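Nucleotide-binding protein, universal stress protein UspA family (Lactobacillus plantarum, PDB 3S3T) probably takes part in the stress response as an ATP-binding protein of the universal stress protein family, and holds bound ATP in an assembly of four chains. Local coordinates at residues Y40-S45 with I90-P95; P95-E100 with T131-D136; P11-D16 with T117-P122. All blocks are in the same frame, centred on the assembly; numbering follows the deposited sequence.

Contact 1: Y40-S45 with I90-P95; sequences YVVDDS and ISYGIP. With ATP (adenosine-5'-triphosphate), chain I.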
loop_
_atom_site.group_PDB
_atom_site.type_symbol
_atom_site.label_atom_id
_atom_site.label_comp_id
_atom_site.label_asym_id
_atom_site.label_seq_id
_atom_site.Cartn_x
_atom_site.Cartn_y
_atom_site.Cartn_z
ATOM N N TYR A 40 -19.870 6.982 -11.913
ATOM C CA TYR A 40 -19.387 5.693 -12.451
ATOM C C TYR A 40 -18.347 5.941 -13.527
ATOM O O TYR A 40 -18.609 6.658 -14.505
ATOM C CB TYR A 40 -20.564 4.914 -13.050
ATOM C CG TYR A 40 -20.240 3.500 -13.510
ATOM C CD1 TYR A 40 -19.520 3.259 -14.681
ATOM C CD2 TYR A 40 -20.675 2.392 -12.774
ATOM C CE1 TYR A 40 -19.205 1.958 -15.071
ATOM C CE2 TYR A 40 -20.403 1.077 -13.198
ATOM C CZ TYR A 40 -19.677 0.869 -14.305
ATOM O OH TYR A 40 -19.436 -0.426 -14.662
ATOM N N VAL A 41 -17.170 5.343 -13.382
ATOM C CA VAL A 41 -16.155 5.456 -14.417
ATOM C C VAL A 41 -16.066 4.214 -15.291
ATOM O O VAL A 41 -15.787 3.116 -14.808
ATOM C CB VAL A 41 -14.767 5.787 -13.841
ATOM C CG1 VAL A 41 -13.784 6.159 -15.013
ATOM C CG2 VAL A 41 -14.854 6.963 -12.879
ATOM N N VAL A 42 -16.294 4.407 -16.596
ATOM C CA VAL A 42 -16.141 3.335 -17.585
ATOM C C VAL A 42 -14.645 3.207 -17.924
ATOM O O VAL A 42 -14.041 4.103 -18.545
ATOM C CB VAL A 42 -16.935 3.633 -18.880
ATOM C CG1 VAL A 42 -16.749 2.529 -19.887
ATOM C CG2 VAL A 42 -18.404 3.886 -18.617
ATOM N N ASP A 43 -14.039 2.089 -17.551
ATOM C CA ASP A 43 -12.602 1.931 -17.760
ATOM C C ASP A 43 -12.340 1.711 -19.238
ATOM O O ASP A 43 -12.711 0.679 -19.787
ATOM C CB ASP A 43 -12.070 0.741 -16.962
ATOM C CG ASP A 43 -10.552 0.655 -16.974
ATOM O OD1 ASP A 43 -9.880 1.158 -17.889
ATOM O OD2 ASP A 43 -10.039 0.074 -16.022
ATOM N N ASP A 44 -11.670 2.665 -19.857
ATOM C CA ASP A 44 -11.392 2.643 -21.271
ATOM C C ASP A 44 -9.927 2.316 -21.594
ATOM O O ASP A 44 -9.477 2.613 -22.688
ATOM C CB ASP A 44 -11.803 3.980 -21.918
ATOM C CG ASP A 44 -10.968 5.162 -21.465
ATOM O OD1 ASP A 44 -10.028 5.010 -20.647
ATOM O OD2 ASP A 44 -11.261 6.271 -21.975
ATOM N N SER A 45 -9.206 1.702 -20.648
ATOM C CA SER A 45 -7.741 1.509 -20.767
ATOM C C SER A 45 -7.313 0.208 -21.457
ATOM O O SER A 45 -6.116 -0.015 -21.681
ATOM C CB SER A 45 -7.070 1.646 -19.388
ATOM O OG SER A 45 -7.421 0.586 -18.506
ATOM N N ILE A 90 -21.460 9.688 -15.559
ATOM C CA ILE A 90 -20.768 8.565 -16.120
ATOM C C ILE A 90 -19.599 9.137 -16.919
ATOM O O ILE A 90 -19.787 9.960 -17.841
ATOM C CB ILE A 90 -21.699 7.719 -17.030
ATOM C CG1 ILE A 90 -22.986 7.311 -16.299
ATOM C CG2 ILE A 90 -20.959 6.528 -17.609
ATOM C CD1 ILE A 90 -22.795 6.580 -15.039
ATOM N N SER A 91 -18.388 8.748 -16.535
ATOM C CA SER A 91 -17.190 9.204 -17.225
ATOM C C SER A 91 -16.383 8.035 -17.742
ATOM O O SER A 91 -16.588 6.891 -17.313
ATOM C CB SER A 91 -16.319 10.042 -16.266
ATOM O OG SER A 91 -16.963 11.271 -15.946
ATOM N N TYR A 92 -15.473 8.347 -18.660
ATOM C CA TYR A 92 -14.610 7.376 -19.333
ATOM C C TYR A 92 -13.148 7.698 -18.994
ATOM O O TYR A 92 -12.686 8.836 -19.132
ATOM C CB TYR A 92 -14.858 7.387 -20.849
ATOM C CG TYR A 92 -16.331 7.212 -21.188
ATOM C CD1 TYR A 92 -17.214 8.303 -21.152
ATOM C CD2 TYR A 92 -16.839 5.972 -21.536
ATOM C CE1 TYR A 92 -18.583 8.146 -21.444
ATOM C CE2 TYR A 92 -18.197 5.792 -21.833
ATOM C CZ TYR A 92 -19.068 6.871 -21.786
ATOM O OH TYR A 92 -20.417 6.682 -22.087
ATOM N N GLY A 93 -12.429 6.707 -18.467
ATOM C CA GLY A 93 -11.002 6.906 -18.149
ATOM C C GLY A 93 -10.563 5.771 -17.264
ATOM O O GLY A 93 -11.275 4.756 -17.137
ATOM N N ILE A 94 -9.390 5.947 -16.664
ATOM C CA ILE A 94 -8.850 4.995 -15.719
ATOM C C ILE A 94 -9.529 5.353 -14.411
ATOM O O ILE A 94 -9.417 6.481 -13.966
ATOM C CB ILE A 94 -7.293 5.147 -15.660
ATOM C CG1 ILE A 94 -6.700 4.865 -17.048
ATOM C CG2 ILE A 94 -6.714 4.248 -14.618
ATOM C CD1 ILE A 94 -5.203 4.895 -17.164
ATOM N N PRO A 95 -10.246 4.404 -13.772
ATOM C CA PRO A 95 -11.120 4.797 -12.673
ATOM C C PRO A 95 -10.504 5.592 -11.511
ATOM O O PRO A 95 -11.026 6.649 -11.145
ATOM C CB PRO A 95 -11.666 3.467 -12.215
ATOM C CG PRO A 95 -11.895 2.761 -13.529
ATOM C CD PRO A 95 -10.623 3.071 -14.293
HETATM P PG ATP I . -9.108 -4.254 -7.461
HETATM O O1G ATP I . -9.665 -3.423 -8.594
HETATM O O2G ATP I . -8.775 -5.650 -7.892
HETATM O O3G ATP I . -7.926 -3.656 -6.710
HETATM P PB ATP I . -11.840 -4.354 -6.398
HETATM O O1B ATP I . -12.432 -5.431 -5.534
HETATM O O2B ATP I . -12.348 -4.206 -7.791
HETATM O O3B ATP I . -10.254 -4.539 -6.361
HETATM P PA ATP I . -11.911 -1.471 -6.034
HETATM O O1A ATP I . -11.794 -1.327 -7.519
HETATM O O2A ATP I . -10.867 -0.791 -5.248
HETATM O O3A ATP I . -12.010 -2.982 -5.551
HETATM O "O5'" ATP I . -13.385 -0.857 -5.652
HETATM C "C5'" ATP I . -13.571 -0.255 -4.372
HETATM C "C4'" ATP I . -14.565 0.906 -4.477
HETATM O "O4'" ATP I . -13.990 1.798 -5.424
HETATM C "C3'" ATP I . -15.918 0.522 -5.053
HETATM O "O3'" ATP I . -16.808 0.009 -4.076
HETATM C "C2'" ATP I . -16.309 1.844 -5.665
HETATM O "O2'" ATP I . -16.784 2.665 -4.606
HETATM C "C1'" ATP I . -15.003 2.403 -6.213
HETATM N N9 ATP I . -14.826 2.092 -7.629
HETATM C C8 ATP I . -14.178 1.013 -8.170
HETATM N N7 ATP I . -14.241 1.042 -9.520
HETATM C C5 ATP I . -14.931 2.144 -9.834
HETATM C C6 ATP I . -15.379 2.752 -11.081
HETATM N N6 ATP I . -15.057 2.150 -12.245
HETATM N N1 ATP I . -16.101 3.927 -11.018
HETATM C C2 ATP I . -16.390 4.477 -9.828
HETATM N N3 ATP I . -16.056 3.960 -8.637
HETATM C C4 ATP I . -15.328 2.822 -8.603
#

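Contact 2: P95-E100 with T131-D136; sequences PKHTIE and TSYVVD. With ATP (adenosine-5'-triphosphate), chain I; ATP (adenosine-5'-triphosphate), chain O.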
loop_
_atom_site.group_PDB
_atom_site.type_symbol
_atom_site.label_atom_id
_atom_site.label_comp_id
_atom_site.label_asym_id
_atom_site.label_seq_id
_atom_site.Cartn_x
_atom_site.Cartn_y
_atom_site.Cartn_z
ATOM N N PRO A 95 -10.246 4.404 -13.772
ATOM C CA PRO A 95 -11.120 4.797 -12.673
ATOM C C PRO A 95 -10.504 5.592 -11.511
ATOM O O PRO A 95 -11.026 6.649 -11.145
ATOM C CB PRO A 95 -11.666 3.467 -12.215
ATOM C CG PRO A 95 -11.895 2.761 -13.529
ATOM C CD PRO A 95 -10.623 3.071 -14.293
ATOM N N LYS A 96 -9.452 5.067 -10.919
ATOM C CA LYS A 96 -8.820 5.732 -9.758
ATOM C C LYS A 96 -8.256 7.143 -10.088
ATOM O O LYS A 96 -8.391 8.078 -9.280
ATOM C CB LYS A 96 -7.794 4.805 -9.112
ATOM C CG LYS A 96 -6.513 4.539 -9.871
ATOM C CD LYS A 96 -5.751 3.325 -9.245
ATOM C CE LYS A 96 -4.471 3.023 -10.006
ATOM N NZ LYS A 96 -3.872 1.700 -9.618
ATOM N N HIS A 97 -7.713 7.300 -11.295
ATOM C CA HIS A 97 -7.273 8.604 -11.782
ATOM C C HIS A 97 -8.429 9.561 -11.953
ATOM O O HIS A 97 -8.323 10.727 -11.580
ATOM C CB HIS A 97 -6.576 8.503 -13.129
ATOM C CG HIS A 97 -5.391 7.580 -13.143
ATOM N ND1 HIS A 97 -4.699 7.289 -14.299
ATOM C CD2 HIS A 97 -4.781 6.886 -12.156
ATOM C CE1 HIS A 97 -3.717 6.447 -14.024
ATOM N NE2 HIS A 97 -3.748 6.179 -12.733
ATOM N N THR A 98 -9.525 9.058 -12.533
ATOM C CA THR A 98 -10.657 9.888 -12.850
ATOM C C THR A 98 -11.332 10.415 -11.592
ATOM O O THR A 98 -11.804 11.551 -11.569
ATOM C CB THR A 98 -11.657 9.128 -13.766
ATOM O OG1 THR A 98 -10.973 8.711 -14.967
ATOM C CG2 THR A 98 -12.864 10.012 -14.133
ATOM N N ILE A 99 -11.416 9.572 -10.579
ATOM C CA ILE A 99 -11.988 9.924 -9.292
ATOM C C ILE A 99 -11.133 11.016 -8.628
ATOM O O ILE A 99 -11.644 12.048 -8.198
ATOM C CB ILE A 99 -12.096 8.660 -8.366
ATOM C CG1 ILE A 99 -13.189 7.697 -8.875
ATOM C CG2 ILE A 99 -12.381 9.110 -6.912
ATOM C CD1 ILE A 99 -13.089 6.272 -8.306
ATOM N N GLU A 100 -9.826 10.804 -8.593
ATOM C CA GLU A 100 -8.899 11.831 -8.087
ATOM C C GLU A 100 -9.102 13.151 -8.841
ATOM O O GLU A 100 -9.235 14.235 -8.212
ATOM C CB GLU A 100 -7.441 11.347 -8.257
ATOM C CG GLU A 100 -6.378 12.361 -7.956
ATOM C CD GLU A 100 -4.968 11.871 -8.252
ATOM O OE1 GLU A 100 -4.775 10.883 -8.949
ATOM O OE2 GLU A 100 -4.041 12.527 -7.796
ATOM N N THR A 131 -9.809 2.033 -4.059
ATOM C CA THR A 131 -9.999 2.647 -2.784
ATOM C C THR A 131 -8.689 3.065 -2.139
ATOM O O THR A 131 -8.577 4.231 -1.695
ATOM C CB THR A 131 -10.831 1.778 -1.824
ATOM O OG1 THR A 131 -12.150 1.665 -2.334
ATOM C CG2 THR A 131 -10.912 2.391 -0.422
ATOM N N SER A 132 -7.678 2.200 -2.098
ATOM C CA SER A 132 -6.413 2.651 -1.484
ATOM C C SER A 132 -5.805 3.837 -2.272
ATOM O O SER A 132 -5.216 4.739 -1.676
ATOM C CB SER A 132 -5.421 1.505 -1.290
ATOM O OG SER A 132 -5.006 1.030 -2.534
ATOM N N TYR A 133 -5.930 3.830 -3.587
ATOM C CA TYR A 133 -5.383 4.926 -4.403
ATOM C C TYR A 133 -6.081 6.259 -4.038
ATOM O O TYR A 133 -5.403 7.279 -3.776
ATOM C CB TYR A 133 -5.571 4.665 -5.875
ATOM C CG TYR A 133 -5.007 5.751 -6.728
ATOM C CD1 TYR A 133 -5.727 6.898 -6.998
ATOM C CD2 TYR A 133 -3.704 5.671 -7.190
ATOM C CE1 TYR A 133 -5.194 7.903 -7.813
ATOM C CE2 TYR A 133 -3.129 6.695 -7.952
ATOM C CZ TYR A 133 -3.870 7.797 -8.263
ATOM O OH TYR A 133 -3.319 8.823 -9.018
ATOM N N VAL A 134 -7.408 6.217 -4.010
ATOM C CA VAL A 134 -8.205 7.377 -3.663
ATOM C C VAL A 134 -7.961 7.836 -2.216
ATOM O O VAL A 134 -7.765 9.027 -1.961
ATOM C CB VAL A 134 -9.689 7.200 -4.054
ATOM C CG1 VAL A 134 -10.522 8.505 -3.789
ATOM C CG2 VAL A 134 -9.790 6.905 -5.547
ATOM N N VAL A 135 -7.908 6.922 -1.252
ATOM C CA VAL A 135 -7.581 7.365 0.087
ATOM C C VAL A 135 -6.258 8.174 0.111
ATOM O O VAL A 135 -6.142 9.211 0.798
ATOM C CB VAL A 135 -7.517 6.138 1.090
ATOM C CG1 VAL A 135 -6.832 6.534 2.406
ATOM C CG2 VAL A 135 -8.952 5.558 1.384
ATOM N N ASP A 136 -5.274 7.689 -0.633
ATOM C CA ASP A 136 -3.965 8.283 -0.713
ATOM C C ASP A 136 -4.002 9.658 -1.385
ATOM O O ASP A 136 -3.458 10.649 -0.866
ATOM C CB ASP A 136 -3.110 7.323 -1.532
ATOM C CG ASP A 136 -1.638 7.619 -1.456
ATOM O OD1 ASP A 136 -1.267 8.710 -1.006
ATOM O OD2 ASP A 136 -0.868 6.714 -1.837
HETATM P PG ATP I . -9.108 -4.254 -7.461
HETATM O O1G ATP I . -9.665 -3.423 -8.594
HETATM O O2G ATP I . -8.775 -5.650 -7.892
HETATM O O3G ATP I . -7.926 -3.656 -6.710
HETATM P PB ATP I . -11.840 -4.354 -6.398
HETATM O O1B ATP I . -12.432 -5.431 -5.534
HETATM O O2B ATP I . -12.348 -4.206 -7.791
HETATM O O3B ATP I . -10.254 -4.539 -6.361
HETATM P PA ATP I . -11.911 -1.471 -6.034
HETATM O O1A ATP I . -11.794 -1.327 -7.519
HETATM O O2A ATP I . -10.867 -0.791 -5.248
HETATM O O3A ATP I . -12.010 -2.982 -5.551
HETATM O "O5'" ATP I . -13.385 -0.857 -5.652
HETATM C "C5'" ATP I . -13.571 -0.255 -4.372
HETATM C "C4'" ATP I . -14.565 0.906 -4.477
HETATM O "O4'" ATP I . -13.990 1.798 -5.424
HETATM C "C3'" ATP I . -15.918 0.522 -5.053
HETATM O "O3'" ATP I . -16.808 0.009 -4.076
HETATM C "C2'" ATP I . -16.309 1.844 -5.665
HETATM O "O2'" ATP I . -16.784 2.665 -4.606
HETATM C "C1'" ATP I . -15.003 2.403 -6.213
HETATM N N9 ATP I . -14.826 2.092 -7.629
HETATM C C8 ATP I . -14.178 1.013 -8.170
HETATM N N7 ATP I . -14.241 1.042 -9.520
HETATM C C5 ATP I . -14.931 2.144 -9.834
HETATM C C6 ATP I . -15.379 2.752 -11.081
HETATM N N6 ATP I . -15.057 2.150 -12.245
HETATM N N1 ATP I . -16.101 3.927 -11.018
HETATM C C2 ATP I . -16.390 4.477 -9.828
HETATM N N3 ATP I . -16.056 3.960 -8.637
HETATM C C4 ATP I . -15.328 2.822 -8.603
HETATM P PG ATP O . -2.088 0.326 -12.215
HETATM O O1G ATP O . -2.547 -0.900 -12.997
HETATM O O2G ATP O . -2.831 1.578 -12.590
HETATM O O3G ATP O . -1.925 0.099 -10.727
HETATM P PB ATP O . 0.380 0.256 -13.819
HETATM O O1B ATP O . -0.418 -0.296 -14.969
HETATM O O2B ATP O . 1.132 1.445 -14.260
HETATM O O3B ATP O . -0.540 0.706 -12.570
HETATM P PA ATP O . 1.193 -2.318 -12.815
HETATM O O1A ATP O . 1.363 -2.487 -11.348
HETATM O O2A ATP O . -0.052 -2.881 -13.496
HETATM O O3A ATP O . 1.406 -0.756 -13.124
HETATM O "O5'" ATP O . 2.424 -2.861 -13.650
HETATM C "C5'" ATP O . 3.703 -3.124 -13.029
HETATM C "C4'" ATP O . 4.285 -4.457 -13.551
HETATM O "O4'" ATP O . 3.419 -5.525 -13.240
HETATM C "C3'" ATP O . 4.498 -4.511 -15.049
HETATM O "O3'" ATP O . 5.690 -3.839 -15.447
HETATM C "C2'" ATP O . 4.541 -6.010 -15.258
HETATM O "O2'" ATP O . 5.877 -6.507 -14.935
HETATM C "C1'" ATP O . 3.432 -6.507 -14.285
HETATM N N9 ATP O . 2.118 -6.581 -14.940
HETATM C C8 ATP O . 1.171 -5.592 -15.003
HETATM N N7 ATP O . 0.065 -6.001 -15.691
HETATM C C5 ATP O . 0.373 -7.267 -16.106
HETATM C C6 ATP O . -0.293 -8.321 -16.890
HETATM N N6 ATP O . -1.485 -8.074 -17.413
HETATM N N1 ATP O . 0.309 -9.507 -17.066
HETATM C C2 ATP O . 1.535 -9.774 -16.596
HETATM N N3 ATP O . 2.205 -8.859 -15.876
HETATM C C4 ATP O . 1.687 -7.626 -15.629
#

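Contact 3: P11-D16 with T117-P122; sequences PVDSSD and TGTNSP. With ATP (adenosine-5'-triphosphate), chain I.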
loop_
_atom_site.group_PDB
_atom_site.type_symbol
_atom_site.label_atom_id
_atom_site.label_comp_id
_atom_site.label_asym_id
_atom_site.label_seq_id
_atom_site.Cartn_x
_atom_site.Cartn_y
_atom_site.Cartn_z
ATOM N N PRO A 11 -18.060 7.590 -5.722
ATOM C CA PRO A 11 -17.761 6.816 -6.911
ATOM C C PRO A 11 -18.347 5.411 -6.754
ATOM O O PRO A 11 -18.136 4.765 -5.719
ATOM C CB PRO A 11 -16.222 6.834 -6.970
ATOM C CG PRO A 11 -15.802 7.960 -6.103
ATOM C CD PRO A 11 -16.840 7.955 -5.001
ATOM N N VAL A 12 -19.078 4.945 -7.761
ATOM C CA VAL A 12 -19.557 3.572 -7.755
ATOM C C VAL A 12 -19.124 2.769 -8.983
ATOM O O VAL A 12 -19.099 3.286 -10.098
ATOM C CB VAL A 12 -21.109 3.536 -7.713
ATOM C CG1 VAL A 12 -21.627 4.015 -6.374
ATOM C CG2 VAL A 12 -21.670 4.386 -8.840
ATOM N N ASP A 13 -18.817 1.488 -8.773
ATOM C CA ASP A 13 -18.778 0.508 -9.872
ATOM C C ASP A 13 -20.090 -0.251 -9.797
ATOM O O ASP A 13 -21.069 0.266 -9.220
ATOM C CB ASP A 13 -17.542 -0.409 -9.813
ATOM C CG ASP A 13 -17.452 -1.180 -8.524
ATOM O OD1 ASP A 13 -18.480 -1.297 -7.851
ATOM O OD2 ASP A 13 -16.377 -1.684 -8.213
ATOM N N SER A 14 -20.134 -1.462 -10.356
ATOM C CA SER A 14 -21.371 -2.172 -10.444
ATOM C C SER A 14 -21.498 -3.175 -9.319
ATOM O O SER A 14 -22.387 -4.021 -9.359
ATOM C CB SER A 14 -21.507 -2.865 -11.820
ATOM O OG SER A 14 -20.459 -3.815 -11.983
ATOM N N SER A 15 -20.624 -3.097 -8.321
ATOM C CA SER A 15 -20.630 -4.083 -7.238
ATOM C C SER A 15 -21.661 -3.782 -6.162
ATOM O O SER A 15 -22.077 -2.623 -5.980
ATOM C CB SER A 15 -19.249 -4.163 -6.612
ATOM O OG SER A 15 -18.954 -2.930 -5.972
ATOM N N ASP A 16 -22.039 -4.813 -5.404
ATOM C CA ASP A 16 -22.879 -4.601 -4.220
ATOM C C ASP A 16 -22.177 -3.692 -3.217
ATOM O O ASP A 16 -22.832 -2.862 -2.599
ATOM C CB ASP A 16 -23.215 -5.905 -3.529
ATOM C CG ASP A 16 -24.146 -6.803 -4.373
ATOM O OD1 ASP A 16 -24.686 -6.360 -5.410
ATOM O OD2 ASP A 16 -24.304 -7.955 -3.996
ATOM N N THR A 117 -14.254 -2.741 -1.201
ATOM C CA THR A 117 -13.897 -3.611 -2.316
ATOM C C THR A 117 -14.905 -3.334 -3.421
ATOM O O THR A 117 -15.826 -2.510 -3.239
ATOM C CB THR A 117 -13.922 -5.084 -1.925
ATOM O OG1 THR A 117 -15.208 -5.418 -1.420
ATOM C CG2 THR A 117 -12.894 -5.365 -0.836
ATOM N N GLY A 118 -14.685 -3.938 -4.577
ATOM C CA GLY A 118 -15.491 -3.693 -5.770
ATOM C C GLY A 118 -15.750 -4.976 -6.543
ATOM O O GLY A 118 -15.954 -6.005 -5.927
ATOM N N THR A 119 -15.677 -4.950 -7.866
ATOM C CA THR A 119 -16.077 -6.123 -8.654
ATOM C C THR A 119 -14.985 -7.206 -8.725
ATOM O O THR A 119 -15.316 -8.367 -8.934
ATOM C CB THR A 119 -16.489 -5.766 -10.095
ATOM O OG1 THR A 119 -15.365 -5.248 -10.801
ATOM C CG2 THR A 119 -17.609 -4.751 -10.141
ATOM N N ASN A 120 -13.695 -6.860 -8.564
ATOM C CA ASN A 120 -12.629 -7.858 -8.832
ATOM C C ASN A 120 -12.055 -8.619 -7.646
ATOM O O ASN A 120 -11.690 -9.781 -7.817
ATOM C CB ASN A 120 -11.441 -7.253 -9.597
ATOM C CG ASN A 120 -11.704 -7.074 -11.100
ATOM O OD1 ASN A 120 -12.801 -7.305 -11.601
ATOM N ND2 ASN A 120 -10.673 -6.645 -11.815
ATOM N N SER A 121 -11.913 -8.014 -6.468
ATOM C CA SER A 121 -10.996 -8.618 -5.464
ATOM C C SER A 121 -11.507 -8.917 -4.042
ATOM O O SER A 121 -10.693 -9.114 -3.119
ATOM C CB SER A 121 -9.698 -7.770 -5.374
ATOM O OG SER A 121 -8.968 -7.757 -6.604
ATOM N N PRO A 122 -12.818 -9.004 -3.843
ATOM C CA PRO A 122 -13.251 -9.344 -2.488
ATOM C C PRO A 122 -12.694 -10.649 -1.917
ATOM O O PRO A 122 -12.575 -10.769 -0.706
ATOM C CB PRO A 122 -14.785 -9.427 -2.614
ATOM C CG PRO A 122 -15.078 -9.455 -4.048
ATOM C CD PRO A 122 -13.961 -8.778 -4.740
HETATM P PG ATP I . -9.108 -4.254 -7.461
HETATM O O1G ATP I . -9.665 -3.423 -8.594
HETATM O O2G ATP I . -8.775 -5.650 -7.892
HETATM O O3G ATP I . -7.926 -3.656 -6.710
HETATM P PB ATP I . -11.840 -4.354 -6.398
HETATM O O1B ATP I . -12.432 -5.431 -5.534
HETATM O O2B ATP I . -12.348 -4.206 -7.791
HETATM O O3B ATP I . -10.254 -4.539 -6.361
HETATM P PA ATP I . -11.911 -1.471 -6.034
HETATM O O1A ATP I . -11.794 -1.327 -7.519
HETATM O O2A ATP I . -10.867 -0.791 -5.248
HETATM O O3A ATP I . -12.010 -2.982 -5.551
HETATM O "O5'" ATP I . -13.385 -0.857 -5.652
HETATM C "C5'" ATP I . -13.571 -0.255 -4.372
HETATM C "C4'" ATP I . -14.565 0.906 -4.477
HETATM O "O4'" ATP I . -13.990 1.798 -5.424
HETATM C "C3'" ATP I . -15.918 0.522 -5.053
HETATM O "O3'" ATP I . -16.808 0.009 -4.076
HETATM C "C2'" ATP I . -16.309 1.844 -5.665
HETATM O "O2'" ATP I . -16.784 2.665 -4.606
HETATM C "C1'" ATP I . -15.003 2.403 -6.213
HETATM N N9 ATP I . -14.826 2.092 -7.629
HETATM C C8 ATP I . -14.178 1.013 -8.170
HETATM N N7 ATP I . -14.241 1.042 -9.520
HETATM C C5 ATP I . -14.931 2.144 -9.834
HETATM C C6 ATP I . -15.379 2.752 -11.081
HETATM N N6 ATP I . -15.057 2.150 -12.245
HETATM N N1 ATP I . -16.101 3.927 -11.018
HETATM C C2 ATP I . -16.390 4.477 -9.828
HETATM N N3 ATP I . -16.056 3.960 -8.637
HETATM C C4 ATP I . -15.328 2.822 -8.603
HETATM O O HOH W 1 -14.231 -2.438 -9.616
#

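Contact 1: Y40-S45 with I90-P95
V42 and S91 meet through the backbone: V42 N donates to S91 O at 2.6 Å. Two further bonds, from S91 N to Y40 O and from G93 N to V42 O, complete the parallel pairing of Y40 with I90, V41 with S91 and V42 with Y92. Side chains alternate along both strands. V42 and Y92 lie side by side and point the same way, V42 CB coming 3.5 Å from Y92 CD2 on the side where helix 53-78 packs, whereas V41 and S91 face T98 of helix 95-105.

V41 repays following outward. Its CB touches both CA of P95 and N1 of the adenine, which lie about a right angle apart as seen from it. With CG1 anti to the backbone N (chi1 -169°), that branch lies by the neighbouring strand, 3.6 Å from G93 O, and close to the ring of P95; CG2, turned beside its own N, touches adenine N1 at 3.8 Å.

In the Rossmann-like universal stress protein fold, nucleotides bind at the C-terminal ends of parallel strands, and here strand 35-43 reads the base with its main chain. V41 N donates to ATP N1 at 3.0 Å, and ATP N6 gives a nearly straight bond of 2.8 Å (173°) to V41 O. This two-way grip matches the donor and acceptor of adenine.

P95 closes over the amino group, its CG 3.5 Å from ATP N6. The D43 side chain crosses that of P95 at about a right angle, OD2 approaching CD. The other carboxylate oxygen is held in an Asx turn: D43 OD1 accepts from S45 N and, at 2.6 Å, from S45 OG. S45 OG also has a weak hydrogen bond with N120 of the second subunit.

Contact 2: P95-E100 with T131-D136
K96 lies across Y133 where helix 95-105 and helix 129-137 pack side by side on one face of the parallel alpha/beta sheet. Their short segments run in the same general direction, 27° apart, with axes 9.3 Å from each other at closest, as expected of neighbouring crossover helices in a Rossmann-like fold.

The aromatic contact is a CH-pi interaction. K96 CG sits over one face of the phenol, 3.9 Å from the centroid of the Y133 ring and offset toward its rim. A chi1 of 71° starts the lysine off beside that ring, and the extended remainder runs past it at about a right angle, CD resting 3.6 Å from Y133 CG. H97 approaches the hydroxyl end obliquely, while its NE2 is hydrogen-bonded to S121 of the second subunit.

The apolar part lies deeper. I99 CG2 packs 3.7 Å from V134 CG2, and V134 in turn leans on I112 and L114 of the sheet.

Polar bonds secure the margins. Y133 OH donates to E100 OE1 at 2.5 Å, reaching it on the syn side, 27° out of the carboxylate plane, so the ring is fixed at both its face and its edge. R124 of the second subunit forms a salt bridge to the same oxygen and K104 one to OE2, which would probably keep this buried carboxylate ionised.

Nucleotide contacts diverge from here. K96 NZ crosses the subunit interface to bind the gamma-phosphate of the neighbour's ATP, 2.8 Å from O3G of that molecule. I99 CD1 instead meets the adenine of this subunit's own ATP. T131, in the first turn of its helix, donates from its backbone N to O2A of that same ATP at 3.2 Å.

Contact 3: P11-D16 with T117-P122
S15 and T119 bring two irregular loops together, their CA atoms 5.2 Å apart, with the backbone passing through G118 just before the approach. D13 supplies the polar link. Its OD2 lies 3.3 Å from G118 CA, where a CB on that residue would clash with the carboxylate, and it receives a weak, bent bond from T119 N. A water reinforces the link, donating to D13 OD2 at 2.7 Å and weakly accepting from T119 N.

The other oxygen is gripped twice within its own loop: D13 OD1 accepts from S15 N at 2.8 Å, above the carboxylate plane, closing an Asx turn, and takes S15 OG on its syn lone pair. T119 slides past D13 in the opposite direction, its CG2 ending 3.5 Å from S14 OG. An alanine in place of D13 removes the carboxylate that S15 N, S15 OG and the water share, and the turn would probably be freer to open beside the nucleotide.

G118 belongs to the glycine-rich phosphate-binding loop known from ATP-binding universal stress proteins. G118 N donates to ATP O1B at 2.9 Å and N120 N to O2B, while the ribose is held between the end of strand 7-11 and the second loop, its O2' bonded to P11 O and its O3' to T117 O.

The first loop leaves strand 7-11 and enters helix 16-32, whose start is capped by S15 OG, accepting from A18 N; the second leaves strand 111-115, the adjacent strand in the sheet, and leads on toward helix 129-137.

From the N terminus, strand 7-11 leads into the first half of contact 3, which stays open for a hundred residues. Within that span contact 1 begins on strand 35-43 and closes after helix 53-78, when strand 87-93 pairs beside it; it is thus nested inside contact 3. P95 ends contact 1 and starts contact 2, making the two serial. Residues 117-122 then close contact 3 while contact 2 is still open, so these two cross, and helix 129-137 closes contact 2. Together they tie edge strand to inner strand, helix to helix, and central loop to loop around one ATP that all three touch, contact 2 reaching a second ATP as well; each also touches the second subunit.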